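Local coordinates for protein cyclic UMP-AMP synthase (Rhodothermus marinus SG0.5JP17-172, PDB 6E0L) that joins UTP and ATP into the cyclic dinucleotide 3',3'-cUAMP, the second messenger of a CBASS antiphage defence system, with magnesium as cofactor, at residues E42-G47 with Y167-Y172; N51-R56 with M192-R197; V63-N68 with A128-C133. All blocks are in the same frame, centred on the assembly; numbering follows the deposited sequence.

Contact 1 (E42-G47 with Y167-Y172). With APC (diphosphomethylphosphonic acid adenosyl ester), chain C; 2KH (5'-O-[(S)-hydroxy{[(S)-hydroxy(phosphonooxy)phosphoryl]amino}phosphoryl]uridine), chain D.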
loop_
_atom_site.group_PDB
_atom_site.type_symbol
_atom_site.label_atom_id
_atom_site.label_comp_id
_atom_site.label_asym_id
_atom_site.label_seq_id
_atom_site.Cartn_x
_atom_site.Cartn_y
_atom_site.Cartn_z
ATOM N N GLU A 42 -5.494 17.339 -0.606
ATOM C CA GLU A 42 -4.698 16.873 -1.722
ATOM C C GLU A 42 -5.195 15.495 -2.123
ATOM O O GLU A 42 -5.730 14.746 -1.298
ATOM C CB GLU A 42 -3.211 16.849 -1.371
ATOM C CG GLU A 42 -2.816 15.875 -0.328
ATOM C CD GLU A 42 -1.313 15.806 -0.162
ATOM O OE1 GLU A 42 -0.599 15.906 -1.178
ATOM O OE2 GLU A 42 -0.852 15.678 0.989
ATOM N N VAL A 43 -4.967 15.150 -3.388
ATOM C CA VAL A 43 -5.419 13.893 -3.962
ATOM C C VAL A 43 -4.231 13.237 -4.638
ATOM O O VAL A 43 -3.650 13.813 -5.564
ATOM C CB VAL A 43 -6.561 14.091 -4.976
ATOM C CG1 VAL A 43 -7.097 12.750 -5.435
ATOM C CG2 VAL A 43 -7.674 14.933 -4.376
ATOM N N TYR A 44 -3.863 12.050 -4.178
ATOM C CA TYR A 44 -2.756 11.336 -4.783
ATOM C C TYR A 44 -3.076 9.860 -4.793
ATOM O O TYR A 44 -3.980 9.404 -4.093
ATOM C CB TYR A 44 -1.428 11.660 -4.092
ATOM C CG TYR A 44 -1.332 11.356 -2.627
ATOM C CD1 TYR A 44 -1.739 12.298 -1.680
ATOM C CD2 TYR A 44 -0.777 10.168 -2.175
ATOM C CE1 TYR A 44 -1.631 12.046 -0.329
ATOM C CE2 TYR A 44 -0.661 9.911 -0.808
ATOM C CZ TYR A 44 -1.092 10.848 0.104
ATOM O OH TYR A 44 -0.977 10.602 1.457
ATOM N N LEU A 45 -2.321 9.112 -5.590
ATOM C CA LEU A 45 -2.522 7.677 -5.657
ATOM C C LEU A 45 -1.641 6.991 -4.642
ATOM O O LEU A 45 -0.551 7.460 -4.319
ATOM C CB LEU A 45 -2.167 7.095 -7.026
ATOM C CG LEU A 45 -2.909 7.342 -8.312
ATOM C CD1 LEU A 45 -2.393 6.343 -9.318
ATOM C CD2 LEU A 45 -4.362 7.061 -8.038
ATOM N N GLN A 46 -2.103 5.837 -4.185
ATOM C CA GLN A 46 -1.251 4.950 -3.418
ATOM C C GLN A 46 -1.422 3.576 -4.051
ATOM O O GLN A 46 -2.102 3.462 -5.071
ATOM C CB GLN A 46 -1.675 4.964 -1.949
ATOM C CG GLN A 46 -3.040 4.340 -1.696
ATOM C CD GLN A 46 -3.304 4.162 -0.219
ATOM O OE1 GLN A 46 -2.376 4.011 0.565
ATOM N NE2 GLN A 46 -4.568 4.030 0.145
ATOM N N GLY A 47 -0.893 2.524 -3.446
ATOM C CA GLY A 47 -1.138 1.184 -3.958
ATOM C C GLY A 47 -0.293 0.875 -5.183
ATOM O O GLY A 47 0.636 1.610 -5.551
ATOM N N TYR A 167 1.259 5.616 6.258
ATOM C CA TYR A 167 2.349 6.478 5.806
ATOM C C TYR A 167 2.570 6.236 4.313
ATOM O O TYR A 167 3.673 5.891 3.877
ATOM C CB TYR A 167 3.621 6.238 6.619
ATOM C CG TYR A 167 3.475 6.498 8.097
ATOM C CD1 TYR A 167 3.709 7.779 8.606
ATOM C CD2 TYR A 167 3.116 5.486 8.991
ATOM C CE1 TYR A 167 3.584 8.048 9.959
ATOM C CE2 TYR A 167 2.995 5.751 10.346
ATOM C CZ TYR A 167 3.230 7.038 10.821
ATOM O OH TYR A 167 3.114 7.317 12.162
ATOM N N PRO A 168 1.537 6.457 3.491
ATOM C CA PRO A 168 1.655 6.106 2.060
ATOM C C PRO A 168 2.719 6.879 1.334
ATOM O O PRO A 168 3.332 6.336 0.409
ATOM C CB PRO A 168 0.261 6.425 1.495
ATOM C CG PRO A 168 -0.269 7.519 2.426
ATOM C CD PRO A 168 0.271 7.160 3.789
ATOM N N LYS A 169 2.962 8.135 1.703
ATOM C CA LYS A 169 3.999 8.893 1.004
ATOM C C LYS A 169 5.362 8.278 1.272
ATOM O O LYS A 169 6.213 8.220 0.386
ATOM C CB LYS A 169 3.978 10.355 1.444
ATOM C CG LYS A 169 2.680 11.101 1.139
ATOM C CD LYS A 169 2.762 12.572 1.613
ATOM C CE LYS A 169 1.481 13.336 1.299
ATOM N NZ LYS A 169 1.518 14.727 1.815
ATOM N N LEU A 170 5.583 7.827 2.507
ATOM C CA LEU A 170 6.847 7.189 2.854
ATOM C C LEU A 170 6.974 5.803 2.218
ATOM O O LEU A 170 8.070 5.400 1.809
ATOM C CB LEU A 170 6.968 7.098 4.376
ATOM C CG LEU A 170 7.114 8.459 5.057
ATOM C CD1 LEU A 170 7.191 8.283 6.571
ATOM C CD2 LEU A 170 8.333 9.216 4.520
ATOM N N HIS A 171 5.869 5.051 2.160
ATOM C CA HIS A 171 5.857 3.786 1.427
ATOM C C HIS A 171 6.339 3.995 -0.003
ATOM O O HIS A 171 7.196 3.260 -0.503
ATOM C CB HIS A 171 4.442 3.195 1.453
ATOM C CG HIS A 171 4.312 1.881 0.754
ATOM N ND1 HIS A 171 4.355 0.678 1.427
ATOM C CD2 HIS A 171 4.150 1.576 -0.559
ATOM C CE1 HIS A 171 4.207 -0.311 0.563
ATOM N NE2 HIS A 171 4.081 0.207 -0.648
ATOM N N TYR A 172 5.781 5.002 -0.683
ATOM C CA TYR A 172 6.171 5.279 -2.058
ATOM C C TYR A 172 7.625 5.712 -2.152
ATOM O O TYR A 172 8.377 5.220 -2.998
ATOM C CB TYR A 172 5.263 6.344 -2.659
ATOM C CG TYR A 172 5.773 6.800 -3.995
ATOM C CD1 TYR A 172 5.733 5.954 -5.093
ATOM C CD2 TYR A 172 6.318 8.063 -4.159
ATOM C CE1 TYR A 172 6.215 6.365 -6.322
ATOM C CE2 TYR A 172 6.799 8.476 -5.385
ATOM C CZ TYR A 172 6.744 7.622 -6.456
ATOM O OH TYR A 172 7.224 8.032 -7.673
HETATM P PG APC C . -2.841 -4.785 -5.806
HETATM O O1G APC C . -2.112 -4.555 -7.097
HETATM O O2G APC C . -3.232 -6.238 -5.627
HETATM O O3G APC C . -4.051 -3.897 -5.714
HETATM P PB APC C . -1.707 -2.997 -3.791
HETATM O O1B APC C . -2.570 -1.976 -4.501
HETATM O O2B APC C . -0.263 -2.566 -3.846
HETATM O O3B APC C . -1.791 -4.404 -4.614
HETATM P PA APC C . -4.022 -2.884 -1.778
HETATM O O1A APC C . -4.732 -2.593 -3.079
HETATM O O2A APC C . -4.760 -3.945 -0.985
HETATM C C3A APC C . -2.248 -3.333 -2.059
HETATM O "O5'" APC C . -4.012 -1.503 -0.876
HETATM C "C5'" APC C . -3.513 -0.372 -1.530
HETATM C "C4'" APC C . -2.782 0.545 -0.519
HETATM O "O4'" APC C . -3.509 0.690 0.566
HETATM C "C3'" APC C . -1.454 -0.092 -0.043
HETATM O "O3'" APC C . -0.404 0.114 -0.914
HETATM C "C2'" APC C . -1.259 0.694 1.279
HETATM O "O2'" APC C . -0.699 2.047 0.916
HETATM C "C1'" APC C . -2.470 0.764 1.801
HETATM N N9 APC C . -2.722 -0.429 2.552
HETATM C C8 APC C . -3.400 -1.540 2.233
HETATM N N7 APC C . -3.332 -2.385 3.257
HETATM C C5 APC C . -2.620 -1.787 4.229
HETATM C C6 APC C . -2.265 -2.224 5.479
HETATM N N6 APC C . -2.521 -3.461 6.190
HETATM N N1 APC C . -1.545 -1.449 6.268
HETATM C C2 APC C . -1.151 -0.221 5.832
HETATM N N3 APC C . -1.493 0.219 4.594
HETATM C C4 APC C . -2.233 -0.578 3.793
HETATM P PA 2KH D . -9.476 -3.926 3.124
HETATM O O1A 2KH D . -9.970 -4.749 1.940
HETATM O O2A 2KH D . -8.222 -4.551 3.692
HETATM N N3A 2KH D . -10.655 -3.838 4.347
HETATM O "O5'" 2KH D . -9.132 -2.378 2.646
HETATM P PB 2KH D . -12.295 -4.125 3.977
HETATM O O1B 2KH D . -12.937 -4.877 5.126
HETATM O O2B 2KH D . -12.414 -4.926 2.687
HETATM O O3B 2KH D . -13.046 -2.654 3.810
HETATM P PG 2KH D . -13.731 -2.028 2.433
HETATM O O1G 2KH D . -15.241 -2.205 2.485
HETATM O O2G 2KH D . -13.169 -2.772 1.236
HETATM O O3G 2KH D . -13.381 -0.549 2.360
HETATM C "C5'" 2KH D . -9.967 -1.735 1.712
HETATM C "C4'" 2KH D . -9.215 -0.537 1.123
HETATM O "O4'" 2KH D . -8.888 0.279 2.104
HETATM C "C1'" 2KH D . -7.448 0.899 1.764
HETATM C "C2'" 2KH D . -6.966 0.233 0.673
HETATM O "O2'" 2KH D . -7.060 1.080 -0.558
HETATM C "C3'" 2KH D . -7.840 -1.007 0.526
HETATM O "O3'" 2KH D . -7.988 -1.370 -0.767
HETATM N N1 2KH D . -6.648 0.793 2.940
HETATM C C6 2KH D . -6.814 -0.357 3.817
HETATM C C2 2KH D . -5.661 1.847 3.319
HETATM O O2 2KH D . -5.498 2.801 2.632
HETATM N N3 2KH D . -4.847 1.712 4.566
HETATM C C4 2KH D . -5.013 0.559 5.444
HETATM O O4 2KH D . -4.371 0.451 6.438
HETATM C C5 2KH D . -6.002 -0.494 5.070
HETATM O O HOH W 1 1.281 7.307 -2.091
#

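Contact 2 (N51-R56 with M192-R197). With APC (diphosphomethylphosphonic acid adenosyl ester), chain C.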
loop_
_atom_site.group_PDB
_atom_site.type_symbol
_atom_site.label_atom_id
_atom_site.label_comp_id
_atom_site.label_asym_id
_atom_site.label_seq_id
_atom_site.Cartn_x
_atom_site.Cartn_y
_atom_site.Cartn_z
ATOM N N ASN A 51 2.863 2.652 -7.045
ATOM C CA ASN A 51 4.181 2.092 -6.810
ATOM C C ASN A 51 4.703 1.280 -7.995
ATOM O O ASN A 51 5.785 0.693 -7.890
ATOM C CB ASN A 51 4.143 1.247 -5.543
ATOM C CG ASN A 51 4.053 2.113 -4.311
ATOM O OD1 ASN A 51 5.059 2.607 -3.793
ATOM N ND2 ASN A 51 2.828 2.352 -3.867
ATOM N N SER A 52 4.002 1.317 -9.135
ATOM C CA SER A 52 4.399 0.603 -10.337
ATOM C C SER A 52 4.510 -0.907 -10.098
ATOM O O SER A 52 5.378 -1.569 -10.666
ATOM C CB SER A 52 5.700 1.181 -10.911
ATOM O OG SER A 52 5.543 2.562 -11.220
ATOM N N THR A 53 3.699 -1.447 -9.186
ATOM C CA THR A 53 3.676 -2.879 -8.933
ATOM C C THR A 53 2.375 -3.544 -9.368
ATOM O O THR A 53 2.121 -4.699 -8.992
ATOM C CB THR A 53 3.926 -3.148 -7.458
ATOM O OG1 THR A 53 2.934 -2.452 -6.693
ATOM C CG2 THR A 53 5.304 -2.660 -7.072
ATOM N N ASN A 54 1.548 -2.858 -10.146
ATOM C CA ASN A 54 0.323 -3.470 -10.641
ATOM C C ASN A 54 0.657 -4.522 -11.695
ATOM O O ASN A 54 1.430 -4.262 -12.620
ATOM C CB ASN A 54 -0.594 -2.413 -11.232
ATOM C CG ASN A 54 0.073 -1.641 -12.344
ATOM O OD1 ASN A 54 1.056 -0.939 -12.123
ATOM N ND2 ASN A 54 -0.445 -1.790 -13.555
ATOM N N ILE A 55 0.084 -5.719 -11.550
ATOM C CA ILE A 55 0.281 -6.795 -12.515
ATOM C C ILE A 55 -0.847 -6.891 -13.535
ATOM O O ILE A 55 -0.712 -7.632 -14.516
ATOM C CB ILE A 55 0.464 -8.139 -11.785
ATOM C CG1 ILE A 55 -0.753 -8.418 -10.887
ATOM C CG2 ILE A 55 1.763 -8.164 -11.006
ATOM C CD1 ILE A 55 -0.739 -9.824 -10.313
ATOM N N ARG A 56 -1.930 -6.141 -13.357
ATOM C CA ARG A 56 -3.003 -5.992 -14.332
ATOM C C ARG A 56 -3.216 -4.513 -14.609
ATOM O O ARG A 56 -2.710 -3.638 -13.898
ATOM C CB ARG A 56 -4.301 -6.632 -13.821
ATOM C CG ARG A 56 -4.151 -8.072 -13.411
ATOM C CD ARG A 56 -5.498 -8.656 -13.057
ATOM N NE ARG A 56 -6.474 -8.505 -14.124
ATOM C CZ ARG A 56 -6.659 -9.373 -15.111
ATOM N NH1 ARG A 56 -5.930 -10.481 -15.177
ATOM N NH2 ARG A 56 -7.583 -9.126 -16.034
ATOM N N MET A 192 6.918 -9.974 -10.333
ATOM C CA MET A 192 7.193 -11.388 -10.575
ATOM C C MET A 192 6.599 -12.254 -9.463
ATOM O O MET A 192 5.920 -13.255 -9.727
ATOM C CB MET A 192 8.703 -11.615 -10.667
ATOM C CG MET A 192 9.084 -13.058 -10.867
ATOM S SD MET A 192 10.857 -13.367 -10.643
ATOM C CE MET A 192 11.022 -13.132 -8.875
ATOM N N PHE A 193 6.855 -11.887 -8.202
ATOM C CA PHE A 193 6.322 -12.679 -7.098
ATOM C C PHE A 193 4.810 -12.542 -6.991
ATOM O O PHE A 193 4.126 -13.509 -6.642
ATOM C CB PHE A 193 7.002 -12.299 -5.777
ATOM C CG PHE A 193 8.355 -12.921 -5.600
ATOM C CD1 PHE A 193 8.475 -14.297 -5.524
ATOM C CD2 PHE A 193 9.500 -12.143 -5.537
ATOM C CE1 PHE A 193 9.723 -14.908 -5.372
ATOM C CE2 PHE A 193 10.752 -12.738 -5.390
ATOM C CZ PHE A 193 10.860 -14.128 -5.302
ATOM N N LYS A 194 4.271 -11.352 -7.263
ATOM C CA LYS A 194 2.822 -11.183 -7.307
ATOM C C LYS A 194 2.191 -12.094 -8.345
ATOM O O LYS A 194 1.188 -12.758 -8.065
ATOM C CB LYS A 194 2.481 -9.720 -7.587
ATOM C CG LYS A 194 2.626 -8.879 -6.354
ATOM C CD LYS A 194 2.341 -7.385 -6.519
ATOM C CE LYS A 194 0.877 -7.082 -6.712
ATOM N NZ LYS A 194 0.705 -5.710 -7.265
ATOM N N ASN A 195 2.759 -12.129 -9.554
ATOM C CA ASN A 195 2.224 -13.008 -10.593
ATOM C C ASN A 195 2.451 -14.487 -10.275
ATOM O O ASN A 195 1.592 -15.311 -10.585
ATOM C CB ASN A 195 2.853 -12.653 -11.937
ATOM C CG ASN A 195 1.993 -11.687 -12.753
ATOM O OD1 ASN A 195 0.782 -11.849 -12.828
ATOM N ND2 ASN A 195 2.624 -10.691 -13.380
ATOM N N ALA A 196 3.581 -14.838 -9.644
ATOM C CA ALA A 196 3.797 -16.217 -9.206
ATOM C C ALA A 196 2.749 -16.622 -8.181
ATOM O O ALA A 196 2.172 -17.713 -8.256
ATOM C CB ALA A 196 5.199 -16.376 -8.610
ATOM N N ARG A 197 2.523 -15.755 -7.188
ATOM C CA ARG A 197 1.464 -15.963 -6.211
ATOM C C ARG A 197 0.117 -16.137 -6.893
ATOM O O ARG A 197 -0.626 -17.075 -6.598
ATOM C CB ARG A 197 1.407 -14.765 -5.264
ATOM C CG ARG A 197 0.201 -14.739 -4.358
ATOM C CD ARG A 197 -0.164 -13.318 -4.025
ATOM N NE ARG A 197 -0.562 -12.571 -5.219
ATOM C CZ ARG A 197 -0.781 -11.257 -5.247
ATOM N NH1 ARG A 197 -0.637 -10.522 -4.153
ATOM N NH2 ARG A 197 -1.158 -10.677 -6.370
HETATM P PG APC C . -2.841 -4.785 -5.806
HETATM O O1G APC C . -2.112 -4.555 -7.097
HETATM O O2G APC C . -3.232 -6.238 -5.627
HETATM O O3G APC C . -4.051 -3.897 -5.714
HETATM P PB APC C . -1.707 -2.997 -3.791
HETATM O O1B APC C . -2.570 -1.976 -4.501
HETATM O O2B APC C . -0.263 -2.566 -3.846
HETATM O O3B APC C . -1.791 -4.404 -4.614
HETATM P PA APC C . -4.022 -2.884 -1.778
HETATM O O1A APC C . -4.732 -2.593 -3.079
HETATM O O2A APC C . -4.760 -3.945 -0.985
HETATM C C3A APC C . -2.248 -3.333 -2.059
HETATM O "O5'" APC C . -4.012 -1.503 -0.876
HETATM C "C5'" APC C . -3.513 -0.372 -1.530
HETATM C "C4'" APC C . -2.782 0.545 -0.519
HETATM O "O4'" APC C . -3.509 0.690 0.566
HETATM C "C3'" APC C . -1.454 -0.092 -0.043
HETATM O "O3'" APC C . -0.404 0.114 -0.914
HETATM C "C2'" APC C . -1.259 0.694 1.279
HETATM O "O2'" APC C . -0.699 2.047 0.916
HETATM C "C1'" APC C . -2.470 0.764 1.801
HETATM N N9 APC C . -2.722 -0.429 2.552
HETATM C C8 APC C . -3.400 -1.540 2.233
HETATM N N7 APC C . -3.332 -2.385 3.257
HETATM C C5 APC C . -2.620 -1.787 4.229
HETATM C C6 APC C . -2.265 -2.224 5.479
HETATM N N6 APC C . -2.521 -3.461 6.190
HETATM N N1 APC C . -1.545 -1.449 6.268
HETATM C C2 APC C . -1.151 -0.221 5.832
HETATM N N3 APC C . -1.493 0.219 4.594
HETATM C C4 APC C . -2.233 -0.578 3.793
HETATM O O HOH W 2 1.808 -8.607 -15.334
HETATM O O HOH W 3 -1.460 -10.783 -14.085
#

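Contact 3 (V63-N68 with A128-C133). With 2KH (5'-O-[(S)-hydroxy{[(S)-hydroxy(phosphonooxy)phosphoryl]amino}phosphoryl]uridine), chain D.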
loop_
_atom_site.group_PDB
_atom_site.type_symbol
_atom_site.label_atom_id
_atom_site.label_comp_id
_atom_site.label_asym_id
_atom_site.label_seq_id
_atom_site.Cartn_x
_atom_site.Cartn_y
_atom_site.Cartn_z
ATOM N N VAL A 63 -6.896 5.551 -4.152
ATOM C CA VAL A 63 -6.755 7.004 -4.139
ATOM C C VAL A 63 -6.777 7.502 -2.698
ATOM O O VAL A 63 -7.618 7.077 -1.892
ATOM C CB VAL A 63 -7.858 7.681 -4.978
ATOM C CG1 VAL A 63 -7.684 9.198 -4.983
ATOM C CG2 VAL A 63 -7.854 7.134 -6.381
ATOM N N VAL A 64 -5.894 8.447 -2.385
ATOM C CA VAL A 64 -5.851 9.067 -1.065
ATOM C C VAL A 64 -6.318 10.508 -1.195
ATOM O O VAL A 64 -5.797 11.263 -2.026
ATOM C CB VAL A 64 -4.443 9.017 -0.456
ATOM C CG1 VAL A 64 -4.472 9.612 0.958
ATOM C CG2 VAL A 64 -3.902 7.581 -0.429
ATOM N N VAL A 65 -7.306 10.885 -0.382
ATOM C CA VAL A 65 -7.814 12.246 -0.306
ATOM C C VAL A 65 -7.473 12.748 1.095
ATOM O O VAL A 65 -8.081 12.321 2.081
ATOM C CB VAL A 65 -9.321 12.312 -0.593
ATOM C CG1 VAL A 65 -9.852 13.733 -0.346
ATOM C CG2 VAL A 65 -9.613 11.915 -2.036
ATOM N N GLN A 66 -6.492 13.631 1.204
ATOM C CA GLN A 66 -5.873 13.924 2.486
ATOM C C GLN A 66 -6.048 15.399 2.811
ATOM O O GLN A 66 -5.597 16.263 2.054
ATOM C CB GLN A 66 -4.386 13.585 2.464
ATOM C CG GLN A 66 -3.655 13.997 3.735
ATOM C CD GLN A 66 -2.243 13.480 3.780
ATOM O OE1 GLN A 66 -1.961 12.346 3.392
ATOM N NE2 GLN A 66 -1.340 14.310 4.267
ATOM N N LEU A 67 -6.659 15.684 3.954
ATOM C CA LEU A 67 -6.800 17.059 4.409
ATOM C C LEU A 67 -5.533 17.488 5.131
ATOM O O LEU A 67 -5.040 16.768 6.005
ATOM C CB LEU A 67 -8.009 17.197 5.329
ATOM C CG LEU A 67 -8.301 18.630 5.790
ATOM C CD1 LEU A 67 -8.738 19.450 4.613
ATOM C CD2 LEU A 67 -9.365 18.668 6.868
ATOM N N ASN A 68 -4.977 18.633 4.738
ATOM C CA ASN A 68 -3.754 19.125 5.353
ATOM C C ASN A 68 -3.946 20.443 6.088
ATOM O O ASN A 68 -2.995 20.936 6.701
ATOM C CB ASN A 68 -2.640 19.276 4.307
ATOM C CG ASN A 68 -2.125 17.935 3.817
ATOM O OD1 ASN A 68 -1.828 17.032 4.614
ATOM N ND2 ASN A 68 -2.031 17.787 2.510
ATOM N N ALA A 128 -12.516 3.106 -8.025
ATOM C CA ALA A 128 -11.567 3.767 -7.144
ATOM C C ALA A 128 -11.900 3.439 -5.698
ATOM O O ALA A 128 -13.066 3.492 -5.293
ATOM C CB ALA A 128 -11.568 5.289 -7.351
ATOM N N ASP A 129 -10.869 3.144 -4.913
ATOM C CA ASP A 129 -10.998 2.975 -3.470
ATOM C C ASP A 129 -10.403 4.227 -2.845
ATOM O O ASP A 129 -9.184 4.427 -2.882
ATOM C CB ASP A 129 -10.243 1.735 -2.986
ATOM C CG ASP A 129 -11.034 0.443 -3.149
ATOM O OD1 ASP A 129 -11.923 0.178 -2.316
ATOM O OD2 ASP A 129 -10.755 -0.315 -4.102
ATOM N N VAL A 130 -11.253 5.093 -2.319
ATOM C CA VAL A 130 -10.828 6.431 -1.934
ATOM C C VAL A 130 -10.701 6.430 -0.415
ATOM O O VAL A 130 -11.709 6.378 0.302
ATOM C CB VAL A 130 -11.827 7.483 -2.433
ATOM C CG1 VAL A 130 -11.395 8.891 -2.024
ATOM C CG2 VAL A 130 -11.963 7.384 -3.931
ATOM N N VAL A 131 -9.490 6.625 0.080
ATOM C CA VAL A 131 -9.264 6.750 1.517
ATOM C C VAL A 131 -9.349 8.216 1.908
ATOM O O VAL A 131 -8.572 9.044 1.420
ATOM C CB VAL A 131 -7.914 6.145 1.932
ATOM C CG1 VAL A 131 -7.664 6.390 3.399
ATOM C CG2 VAL A 131 -7.903 4.686 1.677
ATOM N N VAL A 132 -10.327 8.541 2.744
ATOM C CA VAL A 132 -10.519 9.893 3.253
ATOM C C VAL A 132 -9.764 9.979 4.570
ATOM O O VAL A 132 -10.064 9.252 5.522
ATOM C CB VAL A 132 -12.012 10.204 3.452
ATOM C CG1 VAL A 132 -12.201 11.584 4.075
ATOM C CG2 VAL A 132 -12.770 10.095 2.132
ATOM N N CYS A 133 -8.814 10.893 4.657
ATOM C CA CYS A 133 -7.928 10.847 5.801
ATOM C C CYS A 133 -7.520 12.259 6.145
ATOM O O CYS A 133 -7.635 13.176 5.328
ATOM C CB CYS A 133 -6.700 9.964 5.534
ATOM S SG CYS A 133 -5.699 10.482 4.110
HETATM P PA 2KH D . -9.476 -3.926 3.124
HETATM O O1A 2KH D . -9.970 -4.749 1.940
HETATM O O2A 2KH D . -8.222 -4.551 3.692
HETATM N N3A 2KH D . -10.655 -3.838 4.347
HETATM O "O5'" 2KH D . -9.132 -2.378 2.646
HETATM P PB 2KH D . -12.295 -4.125 3.977
HETATM O O1B 2KH D . -12.937 -4.877 5.126
HETATM O O2B 2KH D . -12.414 -4.926 2.687
HETATM O O3B 2KH D . -13.046 -2.654 3.810
HETATM P PG 2KH D . -13.731 -2.028 2.433
HETATM O O1G 2KH D . -15.241 -2.205 2.485
HETATM O O2G 2KH D . -13.169 -2.772 1.236
HETATM O O3G 2KH D . -13.381 -0.549 2.360
HETATM C "C5'" 2KH D . -9.967 -1.735 1.712
HETATM C "C4'" 2KH D . -9.215 -0.537 1.123
HETATM O "O4'" 2KH D . -8.888 0.279 2.104
HETATM C "C1'" 2KH D . -7.448 0.899 1.764
HETATM C "C2'" 2KH D . -6.966 0.233 0.673
HETATM O "O2'" 2KH D . -7.060 1.080 -0.558
HETATM C "C3'" 2KH D . -7.840 -1.007 0.526
HETATM O "O3'" 2KH D . -7.988 -1.370 -0.767
HETATM N N1 2KH D . -6.648 0.793 2.940
HETATM C C6 2KH D . -6.814 -0.357 3.817
HETATM C C2 2KH D . -5.661 1.847 3.319
HETATM O O2 2KH D . -5.498 2.801 2.632
HETATM N N3 2KH D . -4.847 1.712 4.566
HETATM C C4 2KH D . -5.013 0.559 5.444
HETATM O O4 2KH D . -4.371 0.451 6.438
HETATM C C5 2KH D . -6.002 -0.494 5.070
#

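Contact 1 (E42-G47 with Y167-Y172)
Strand 42-46 of the nucleotidyltransferase sheet packs here against the first turn of helix 168-181, and three strand side chains, Glu42, Tyr44 and Gln46, carry the contact from a charged edge to the nucleotide pocket. At the outer end Lys169 approaches Glu42 from the opposite direction, its chi2 to chi4 all near 180°, which carries NZ of Lys169 out to 2.7 Å from OE2 of Glu42. This salt bridge uses the syn side of the carboxylate, 18° out of its plane. Glu151 forms a second salt bridge with the same ammonium group, and Asn68 donates to the same carboxylate oxygen.

In the middle, Tyr44 crosses both Pro168 and Lys169 at about a right angle. CG of Pro168 touches the edge of the ring and lies 3.3 Å from the phenol OH of Tyr44, while CE of Lys169 is 3.7 Å from OH of Tyr44. A tyrosine suits this place because its ring edge meets proline while its hydroxyl bonds to Gln66. A water spans the backbones, donating to O of Leu45 (2.9 Å) and, weakly, to O of Pro168.

Gln46, flanked by CB of Pro168, divides its amide between the ATP and UTP analogues. Its OE1 accepts from O2' of the ATP analogue at 2.6 Å, and its NE2 gives a hydrogen to O2 of the uracil of the UTP analogue at 2.9 Å (160°). With one end accepting from a ribose hydroxyl and the other donating to a pyrimidine carbonyl, the amide's orientation is fixed, and a single side chain binds both nucleotides.

Contact 2 (N51-R56 with M192-R197)
Lys194 and Thr53 make a direct polar link between helix 186-202 and the loop that follows helix 47-51. NZ of Lys194 donates to the carbonyl O of Thr53, 2.5 Å as modelled, shorter than usual, so the exact length is doubtful. NZ of Lys194 also donates to O1G of the ATP analogue at 3.0 Å. The lysine chain reaches there through a bend at CG-CD (chi3 72°). The hydroxyl of Thr53 is engaged elsewhere, with Glu216. Nearby, Ser52 O bonds to Arg191 of the same helix.

Van der Waals packing centres on Ile55, whose branched side chain packs against the helix. Its CG2 rests 3.8 Å from CB of Lys194. Ile55 and Asn195 run antiparallel alongside each other, CD1 of Ile55 3.6 Å from OD1 of Asn195. The guanidinium of Arg197, which bonds to Ala210 and Ser212, borders the same CD1.

Two waters add bridges: one donates to O of Ile55 and accepts from ND2 of Asn195, the other donates to O of Ile55 and to OD1 of Asn195. That ND2 also reaches O of Trp11.

Lys194 thus appears to use one N-H for a neutral carbonyl and another for the gamma-phosphate, which probably offsets part of the negative charge on the analogue's triphosphate chain.

Contact 3 (V63-N68 with A128-C133)
Val65 and Val130 meet obliquely on one face of a parallel strand pair, CG2 of Val65 lying 3.5 Å from CG1 of Val130. On this face Val63 also touches Val130, and CG2 of Val63 approaches CB of the small Ala128 at 4.3 Å. Val65 places CG1 anti to its own N (chi1 174°), which turns CG2 to the neighbouring strand.

The other face brings Val64, Gln66, Val131 and Cys133 together. The sulfur of Cys133 sits between the backbone N and the carbonyl carbon (chi1 58°), a position from which it reaches across to CG1 of Val64 at 3.5 Å and to CB of Gln66 at 3.7 Å. Two residues earlier on the same strand, CG2 of Val131 comes 3.2 Å from O2 of the UTP analogue, so this valine borders the O2 edge of the base, near the sugar. Gln66 extends fully, and its NE2 donates to OD1 of Asn68 at 2.8 Å, on a lone pair in the carbonyl plane.

Five backbone hydrogen bonds zip the strands together; the straightest is Val65 N to Val131 O (174°). Beta-branched valines suit the extended backbone; the face of Val63, Val65, Val130 and Val132 is apolar, whereas the other also holds the polar Gln66. Asp129, one of the protein's magnesium-binding residues, lies about 7 Å (side chain to ion) from the bound magnesium here, and its OD1 is salt-bridged to Lys120.

Helix 92-107 covers the Val65 and Val132 face through Phe95, strand 42-46 flanks strand 61-68 on its other edge, and Met153 of strand 150-157 touches Gln66, Val131 and Cys133.

Contacts 1 and 3 are neighbours, their centres about 9 Å apart, because strands 42-46 and 61-68 pair within one sheet: O of Tyr44 lies 2.7 Å from N of Val64, and OH of Tyr44 2.8 Å from OE1 of Gln66. Both touch the UTP analogue. Contact 2, its centre about 18 Å from that of contact 1 and about 23 Å from that of contact 3, grips the other end of the ATP analogue, whose ribose contact 1 holds. Contacts 1 and 2 meet where CA of Tyr172 comes 3.4 Å from OD1 of Asn51. All three border the active site, contact 3 carrying Asp129, a magnesium-binding residue, whose side chain stays about 7 Å from the ion in this structure.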